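Local coordinates for cation-transporting ATPase, E1-E2 family protein (PDB 4F2F) that exports Cu(I) from the cell as a P-type ATPase, here represented by its copper-binding cupredoxin-like domain, at residues P77-L80 against G81-F85. Residues are numbered along the deposited sequence; the frame is centred on the assembly and turned at random.
Sequences PQEL and GRHEF
Between E79 and H83 the backbone bends from the loop 77-80 into the strand that starts at G81, and G81 itself has a positive phi with a nearly extended psi. The bend turns the E79 carbonyl toward the H83 ring, and the imidazole N-H is donated from NE2 of H83 to O of E79 over 2.8 Å, with 156° at the hydrogen. The donor stands above the E79 carbonyl plane, while the oxygen is slightly tilted from the ring plane. H83 reaches it with CG beside its own backbone N.

This local link joins the loop after strand 70-75 to the start of strand 81-87 of the cupredoxin-like β-fold: strand 81-87 pairs antiparallel with strands 53-56 and 93-99, and it carries C87, a copper ligand, at its far end. E79 adds its side chain at the ring edge. With CG anti to the backbone N (chi1 -180°) the extended chain passes by CE1, placing OE1 of E79 3.6 Å from CE1 of H83, in the ring plane; carboxylate and ring planes are 53° apart. The other ring nitrogen, ND1, is hydrogen-bonded to OE1 of E58, and two bonds, one at each nitrogen, would hold the ring's orientation, with Y96 and V98 of strand 93-99 also packing against H83.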
loop_
_atom_site.group_PDB
_atom_site.type_symbol
_atom_site.label_atom_id
_atom_site.label_comp_id
_atom_site.label_asym_id
_atom_site.label_seq_id
_atom_site.Cartn_x
_atom_site.Cartn_y
_atom_site.Cartn_z
ATOM N N PRO A 77 5.952 10.168 -0.197
ATOM C CA PRO A 77 5.003 10.700 -1.183
ATOM C C PRO A 77 5.211 12.195 -1.404
ATOM O O PRO A 77 5.259 12.953 -0.438
ATOM C CB PRO A 77 3.636 10.434 -0.538
ATOM C CG PRO A 77 3.918 10.229 0.919
ATOM C CD PRO A 77 5.271 9.601 0.980
ATOM N N GLN A 78 5.340 12.603 -2.663
ATOM C CA GLN A 78 5.602 14.001 -2.992
ATOM C C GLN A 78 4.523 14.608 -3.881
ATOM O O GLN A 78 4.352 15.828 -3.914
ATOM C CB GLN A 78 6.970 14.147 -3.667
ATOM C CG GLN A 78 8.148 13.668 -2.829
ATOM C CD GLN A 78 8.374 14.513 -1.589
ATOM O OE1 GLN A 78 7.571 15.385 -1.258
ATOM N NE2 GLN A 78 9.478 14.257 -0.896
ATOM N N GLU A 79 3.803 13.761 -4.610
ATOM C CA GLU A 79 2.746 14.236 -5.501
ATOM C C GLU A 79 1.353 14.044 -4.900
ATOM O O GLU A 79 0.976 12.938 -4.508
ATOM C CB GLU A 79 2.836 13.554 -6.869
ATOM C CG GLU A 79 1.762 14.006 -7.852
ATOM C CD GLU A 79 1.994 13.486 -9.259
ATOM O OE1 GLU A 79 1.084 12.831 -9.810
ATOM O OE2 GLU A 79 3.082 13.742 -9.817
ATOM N N LEU A 80 0.594 15.132 -4.835
ATOM C CA LEU A 80 -0.752 15.111 -4.277
ATOM C C LEU A 80 -1.710 14.310 -5.150
ATOM O O LEU A 80 -1.474 14.133 -6.346
ATOM C CB LEU A 80 -1.279 16.537 -4.118
ATOM C CG LEU A 80 -0.510 17.454 -3.171
ATOM C CD1 LEU A 80 -0.972 18.895 -3.325
ATOM C CD2 LEU A 80 -0.672 16.988 -1.733
ATOM N N GLY A 81 -2.791 13.828 -4.545
ATOM C CA GLY A 81 -3.844 13.161 -5.288
ATOM C C GLY A 81 -3.939 11.663 -5.066
ATOM O O GLY A 81 -3.263 11.097 -4.205
ATOM N N ARG A 82 -4.798 11.026 -5.855
ATOM C CA ARG A 82 -5.021 9.587 -5.778
ATOM C C ARG A 82 -4.067 8.839 -6.704
ATOM O O ARG A 82 -3.929 9.185 -7.880
ATOM C CB ARG A 82 -6.466 9.270 -6.164
ATOM C CG ARG A 82 -6.830 7.796 -6.132
ATOM C CD ARG A 82 -8.005 7.524 -7.060
ATOM N NE ARG A 82 -8.581 6.197 -6.863
ATOM C CZ ARG A 82 -8.141 5.091 -7.455
ATOM N NH1 ARG A 82 -7.106 5.143 -8.282
ATOM N NH2 ARG A 82 -8.737 3.930 -7.215
ATOM N N HIS A 83 -3.417 7.813 -6.166
ATOM C CA HIS A 83 -2.480 6.991 -6.922
ATOM C C HIS A 83 -2.816 5.522 -6.715
ATOM O O HIS A 83 -3.300 5.135 -5.652
ATOM C CB HIS A 83 -1.047 7.257 -6.465
ATOM C CG HIS A 83 -0.689 8.710 -6.421
ATOM N ND1 HIS A 83 -0.411 9.441 -7.554
ATOM C CD2 HIS A 83 -0.564 9.566 -5.381
ATOM C CE1 HIS A 83 -0.136 10.688 -7.216
ATOM N NE2 HIS A 83 -0.220 10.789 -5.902
ATOM N N GLU A 84 -2.557 4.699 -7.724
ATOM C CA GLU A 84 -2.894 3.285 -7.640
ATOM C C GLU A 84 -1.726 2.432 -7.158
ATOM O O GLU A 84 -0.570 2.684 -7.505
ATOM C CB GLU A 84 -3.387 2.771 -8.998
ATOM C CG GLU A 84 -3.594 1.259 -9.070
ATOM C CD GLU A 84 -4.077 0.802 -10.436
ATOM O OE1 GLU A 84 -3.420 -0.071 -11.043
ATOM O OE2 GLU A 84 -5.119 1.309 -10.902
ATOM N N PHE A 85 -2.042 1.441 -6.332
ATOM C CA PHE A 85 -1.136 0.330 -6.075
ATOM C C PHE A 85 -1.906 -0.947 -6.389
ATOM O O PHE A 85 -3.134 -0.941 -6.430
ATOM C CB PHE A 85 -0.586 0.347 -4.638
ATOM C CG PHE A 85 -1.577 -0.075 -3.580
ATOM C CD1 PHE A 85 -1.831 -1.417 -3.335
ATOM C CD2 PHE A 85 -2.215 0.871 -2.791
ATOM C CE1 PHE A 85 -2.723 -1.805 -2.351
ATOM C CE2 PHE A 85 -3.110 0.489 -1.805
ATOM C CZ PHE A 85 -3.363 -0.852 -1.585
#